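Long-range contact in pyruvate-formate lyase-activating enzyme (Bacteroides vulgatus ATCC 8482, PDB 3CAN), which is named an activating enzyme and belongs to the radical SAM superfamily, whose core domains are complete or partial parallel beta/alpha barrels: residues Leu59-Ser67 / Asn78-Arg86. Sequence-based numbering, arbitrary orientation. Where two conformers were deposited one is given.
Sequences LIDLKSMDS and NELILKNIR
The amide of Asn78 is sandwiched: Ser67 CA lies against one face, 3.8 Å from Asn78 CG, and Leu82 CD1 approaches the other, while the ND2 edge is turned to the loop carbonyls. Asn78 ND2 gives Ser64 O a nearly straight bond of 3.0 Å (165°), with the acceptor in the amide plane, and a weak second one to Met65 O at 3.1 Å; the stronger bond, with the weak one beside it, would favour this rotation of the amide. With chi1 of 69°, CG is wedged between the backbone N and carbonyl carbon of Asn78, swinging the amide from the start of the helix to the loop. Beside it, Glu79, bent at chi2, brings its carboxylate back to Ser67: OG donates to OE1 at 2.8 Å from the syn side, tilted out of the carboxylate plane.

Further along, contact becomes apolar. Ile60 lies obliquely across Ile85, its CG2 3.5 Å from Ile85 CG1, while Ile81 CG2 rests against Asp61 O. Leu62 crosses Leu82 nearly perpendicularly, with its CD1 3.7 Å from Leu82 CD2. The selenium of Met65 covers that same CD2 methyl from the loop.

Strand 59-61 and helix 79-86 run roughly antiparallel (149°), and the chain continues into neighbouring strand 95-101, which carries Ile97 against Leu62 and Ile85: a beta-alpha-beta crossover, with helix 67-74 inserted, the repeating topology of radical SAM barrels.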
ATOM      1  N   LEU A  59      -4.872   1.516 -10.489  1.00 14.61           N
ATOM      2  CA  LEU A  59      -3.585   1.956  -9.966  1.00 15.40           C
ATOM      3  C   LEU A  59      -2.563   1.719 -11.059  1.00 15.89           C
ATOM      4  O   LEU A  59      -2.509   0.634 -11.628  1.00 15.60           O
ATOM      5  CB  LEU A  59      -3.200   1.134  -8.727  1.00 15.99           C
ATOM      6  CG  LEU A  59      -4.274   0.997  -7.648  1.00 16.49           C
ATOM      7  CD1 LEU A  59      -3.848  -0.015  -6.592  1.00 17.60           C
ATOM      8  CD2 LEU A  59      -4.580   2.366  -7.014  1.00 17.15           C
ATOM      9  N   ILE A  60      -1.777   2.733 -11.396  1.00 15.24           N
ATOM     10  CA  ILE A  60      -0.714   2.541 -12.382  1.00 15.66           C
ATOM     11  C   ILE A  60       0.579   3.155 -11.878  1.00 14.90           C
ATOM     12  O   ILE A  60       0.576   4.295 -11.408  1.00 13.99           O
ATOM     13  CB  ILE A  60      -1.083   3.155 -13.762  1.00 15.81           C
ATOM     14  CG1 ILE A  60      -2.380   2.545 -14.290  1.00 17.22           C
ATOM     15  CG2 ILE A  60       0.037   2.916 -14.768  1.00 15.84           C
ATOM     16  CD1 ILE A  60      -3.002   3.268 -15.503  1.00 17.97           C
ATOM     17  N   ASP A  61       1.678   2.405 -11.999  1.00 14.71           N
ATOM     18  CA  ASP A  61       3.010   2.891 -11.648  1.00 15.88           C
ATOM     19  C   ASP A  61       3.587   3.647 -12.843  1.00 16.17           C
ATOM     20  O   ASP A  61       3.502   3.175 -13.977  1.00 16.19           O
ATOM     21  CB  ASP A  61       3.961   1.733 -11.332  1.00 16.99           C
ATOM     22  CG  ASP A  61       3.642   1.041 -10.037  1.00 19.69           C
ATOM     23  OD1 ASP A  61       2.762   1.500  -9.294  1.00 20.22           O
ATOM     24  OD2 ASP A  61       4.287   0.007  -9.768  1.00 23.57           O
ATOM     25  N   LEU A  62       4.186   4.801 -12.577  1.00 15.77           N
ATOM     26  CA  LEU A  62       4.919   5.543 -13.601  1.00 15.58           C
ATOM     27  C   LEU A  62       6.356   5.749 -13.123  1.00 15.47           C
ATOM     28  O   LEU A  62       6.714   6.801 -12.606  1.00 15.34           O
ATOM     29  CB  LEU A  62       4.223   6.869 -13.867  1.00 15.60           C
ATOM     30  CG  LEU A  62       4.757   7.731 -15.002  1.00 16.45           C
ATOM     31  CD1 LEU A  62       4.744   6.926 -16.307  1.00 18.50           C
ATOM     32  CD2 LEU A  62       3.932   9.007 -15.118  1.00 17.30           C
ATOM     33  N   LYS A  63       7.168   4.710 -13.284  0.50 15.66           N
ATOM     34  CA  LYS A  63       8.525   4.694 -12.729  0.50 15.94           C
ATOM     35  C   LYS A  63       9.463   5.661 -13.441  0.50 15.65           C
ATOM     36  O   LYS A  63      10.319   6.286 -12.803  0.50 15.78           O
ATOM     37  CB  LYS A  63       9.104   3.274 -12.729  0.50 16.31           C
ATOM     38  CG  LYS A  63       8.811   2.512 -11.440  0.50 17.82           C
ATOM     39  CD  LYS A  63       9.456   1.127 -11.416  0.50 17.82           C
ATOM     40  CE  LYS A  63       8.428   0.023 -11.669  0.50 19.95           C
ATOM     41  NZ  LYS A  63       9.035  -1.295 -12.022  0.50 18.77           N
ATOM     42  N   SER A  64       9.295   5.808 -14.751  1.00 15.47           N
ATOM     43  CA  SER A  64      10.135   6.737 -15.510  1.00 15.35           C
ATOM     44  C   SER A  64       9.527   7.055 -16.850  1.00 15.25           C
ATOM     45  O   SER A  64       8.944   6.181 -17.491  1.00 15.33           O
ATOM     46  CB  SER A  64      11.538   6.166 -15.765  1.00 14.97           C
ATOM     47  OG  SER A  64      12.348   7.154 -16.393  1.00 15.34           O
HETATM   48  N   MSE A  65       9.719   8.294 -17.288  1.00 15.74           N
HETATM   49  CA  MSE A  65       9.394   8.681 -18.657  1.00 16.52           C
HETATM   50  C   MSE A  65      10.497   8.255 -19.635  1.00 17.13           C
HETATM   51  O   MSE A  65      10.287   8.252 -20.845  1.00 17.29           O
HETATM   52  CB  MSE A  65       9.187  10.180 -18.748  1.00 16.47           C
HETATM   53  CG  MSE A  65       7.984  10.687 -18.002  1.00 16.66           C
HETATM   54 SE   MSE A  65       6.270   9.898 -18.546  0.80 19.69          SE
HETATM   55  CE  MSE A  65       6.162  10.601 -20.373  1.00 19.59           C
ATOM     56  N   ASP A  66      11.660   7.903 -19.096  1.00 16.96           N
ATOM     57  CA  ASP A  66      12.783   7.379 -19.879  1.00 17.49           C
ATOM     58  C   ASP A  66      12.624   5.874 -20.031  1.00 17.80           C
ATOM     59  O   ASP A  66      12.751   5.125 -19.056  1.00 17.54           O
ATOM     60  CB  ASP A  66      14.086   7.736 -19.154  1.00 17.29           C
ATOM     61  CG  ASP A  66      15.334   7.368 -19.934  1.00 17.28           C
ATOM     62  OD1 ASP A  66      15.335   6.387 -20.693  1.00 17.29           O
ATOM     63  OD2 ASP A  66      16.340   8.078 -19.751  1.00 19.01           O
ATOM     64  N   SER A  67      12.311   5.420 -21.246  1.00 18.62           N
ATOM     65  CA  SER A  67      12.053   3.986 -21.477  1.00 19.08           C
ATOM     66  C   SER A  67      13.268   3.099 -21.183  1.00 20.00           C
ATOM     67  O   SER A  67      13.120   1.944 -20.795  1.00 20.07           O
ATOM     68  CB  SER A  67      11.563   3.729 -22.899  1.00 19.80           C
ATOM     69  OG  SER A  67      10.939   2.457 -22.992  1.00 20.25           O
ATOM     70  N   ASN A  78       8.498   1.430 -21.391  1.00 26.10           N
ATOM     71  CA  ASN A  78       7.352   2.156 -20.844  1.00 25.33           C
ATOM     72  C   ASN A  78       6.252   2.483 -21.855  1.00 24.67           C
ATOM     73  O   ASN A  78       5.219   3.054 -21.483  1.00 24.35           O
ATOM     74  CB  ASN A  78       7.798   3.421 -20.088  1.00 24.50           C
ATOM     75  CG  ASN A  78       8.352   4.494 -20.996  1.00 24.37           C
ATOM     76  OD1 ASN A  78       8.399   4.354 -22.232  1.00 23.65           O
ATOM     77  ND2 ASN A  78       8.784   5.583 -20.389  1.00 20.13           N
ATOM     78  N   GLU A  79       6.446   2.116 -23.123  1.00 23.95           N
ATOM     79  CA  GLU A  79       5.478   2.463 -24.159  1.00 24.04           C
ATOM     80  C   GLU A  79       4.049   1.998 -23.805  1.00 23.54           C
ATOM     81  O   GLU A  79       3.076   2.766 -23.908  1.00 22.21           O
ATOM     82  CB  GLU A  79       5.936   1.910 -25.514  1.00 24.44           C
ATOM     83  CG  GLU A  79       7.019   2.781 -26.219  1.00 27.25           C
ATOM     84  CD  GLU A  79       8.460   2.621 -25.692  1.00 29.43           C
ATOM     85  OE1 GLU A  79       8.688   1.989 -24.658  1.00 32.21           O
ATOM     86  OE2 GLU A  79       9.391   3.143 -26.340  1.00 34.32           O
ATOM     87  N   LEU A  80       3.928   0.746 -23.358  1.00 22.86           N
ATOM     88  CA  LEU A  80       2.637   0.199 -22.965  1.00 22.88           C
ATOM     89  C   LEU A  80       2.070   0.876 -21.720  1.00 22.22           C
ATOM     90  O   LEU A  80       0.866   1.092 -21.621  1.00 22.54           O
ATOM     91  CB  LEU A  80       2.771  -1.301 -22.687  1.00 22.64           C
ATOM     92  CG  LEU A  80       1.514  -2.001 -22.179  1.00 23.19           C
ATOM     93  CD1 LEU A  80       0.407  -1.888 -23.210  1.00 24.61           C
ATOM     94  CD2 LEU A  80       1.819  -3.455 -21.867  1.00 23.43           C
ATOM     95  N   ILE A  81       2.933   1.184 -20.760  1.00 21.83           N
ATOM     96  CA  ILE A  81       2.504   1.841 -19.524  1.00 21.97           C
ATOM     97  C   ILE A  81       1.841   3.179 -19.876  1.00 21.57           C
ATOM     98  O   ILE A  81       0.761   3.494 -19.383  1.00 20.26           O
ATOM     99  CB  ILE A  81       3.691   2.065 -18.535  1.00 22.11           C
ATOM    100  CG1 ILE A  81       4.074   0.764 -17.831  1.00 23.15           C
ATOM    101  CG2 ILE A  81       3.329   3.086 -17.447  1.00 22.49           C
ATOM    102  CD1 ILE A  81       4.628  -0.284 -18.691  1.00 21.59           C
ATOM    103  N   LEU A  82       2.481   3.940 -20.759  1.00 21.20           N
ATOM    104  CA  LEU A  82       1.943   5.238 -21.151  1.00 20.92           C
ATOM    105  C   LEU A  82       0.632   5.101 -21.924  1.00 20.72           C
ATOM    106  O   LEU A  82      -0.290   5.881 -21.732  1.00 20.35           O
ATOM    107  CB  LEU A  82       2.979   6.022 -21.957  1.00 21.04           C
ATOM    108  CG  LEU A  82       4.274   6.337 -21.194  1.00 21.24           C
ATOM    109  CD1 LEU A  82       5.249   7.130 -22.075  1.00 19.97           C
ATOM    110  CD2 LEU A  82       3.984   7.087 -19.901  1.00 23.15           C
ATOM    111  N   LYS A  83       0.561   4.120 -22.809  1.00 20.82           N
ATOM    112  CA  LYS A  83      -0.675   3.826 -23.538  1.00 21.64           C
ATOM    113  C   LYS A  83      -1.828   3.507 -22.584  1.00 21.37           C
ATOM    114  O   LYS A  83      -2.945   4.014 -22.749  1.00 21.86           O
ATOM    115  CB  LYS A  83      -0.438   2.646 -24.483  1.00 21.74           C
ATOM    116  CG  LYS A  83      -1.637   2.285 -25.313  1.00 22.31           C
ATOM    117  CD  LYS A  83      -1.316   1.255 -26.384  0.50 22.21           C
ATOM    118  CE  LYS A  83      -0.492   1.847 -27.521  0.50 23.12           C
ATOM    119  NZ  LYS A  83       0.972   1.761 -27.274  0.50 23.89           N
ATOM    120  N   ASN A  84      -1.553   2.689 -21.577  1.00 21.60           N
ATOM    121  CA  ASN A  84      -2.580   2.298 -20.597  1.00 22.16           C
ATOM    122  C   ASN A  84      -3.088   3.462 -19.757  1.00 21.68           C
ATOM    123  O   ASN A  84      -4.287   3.549 -19.452  1.00 21.64           O
ATOM    124  CB  ASN A  84      -2.046   1.208 -19.664  1.00 22.84           C
ATOM    125  CG  ASN A  84      -2.010  -0.160 -20.321  1.00 25.41           C
ATOM    126  OD1 ASN A  84      -2.578  -0.354 -21.407  1.00 31.48           O
ATOM    127  ND2 ASN A  84      -1.292  -1.106 -19.699  1.00 23.50           N
ATOM    128  N   ILE A  85      -2.183   4.346 -19.366  1.00 19.89           N
ATOM    129  CA  ILE A  85      -2.576   5.515 -18.611  1.00 19.32           C
ATOM    130  C   ILE A  85      -3.473   6.381 -19.483  1.00 19.00           C
ATOM    131  O   ILE A  85      -4.522   6.846 -19.037  1.00 19.05           O
ATOM    132  CB  ILE A  85      -1.367   6.331 -18.087  1.00 18.94           C
ATOM    133  CG1 ILE A  85      -0.529   5.490 -17.111  1.00 19.35           C
ATOM    134  CG2 ILE A  85      -1.860   7.606 -17.438  1.00 19.63           C
ATOM    135  CD1 ILE A  85       0.830   6.086 -16.784  1.00 17.90           C
ATOM    136  N   ARG A  86      -3.085   6.580 -20.746  1.00 19.08           N
ATOM    137  CA  ARG A  86      -3.924   7.361 -21.649  1.00 19.49           C
ATOM    138  C   ARG A  86      -5.298   6.710 -21.824  1.00 19.78           C
ATOM    139  O   ARG A  86      -6.312   7.401 -21.824  1.00 18.63           O
ATOM    140  CB  ARG A  86      -3.248   7.552 -23.008  1.00 19.56           C
ATOM    141  CG  ARG A  86      -4.005   8.480 -23.954  1.00 19.94           C
ATOM    142  CD  ARG A  86      -3.140   8.855 -25.157  1.00 20.35           C
ATOM    143  NE  ARG A  86      -2.043   9.738 -24.773  1.00 19.68           N
ATOM    144  CZ  ARG A  86      -2.173  11.037 -24.531  1.00 22.22           C
ATOM    145  NH1 ARG A  86      -3.350  11.648 -24.657  1.00 24.93           N
ATOM    146  NH2 ARG A  86      -1.117  11.738 -24.177  1.00 22.24           N
TER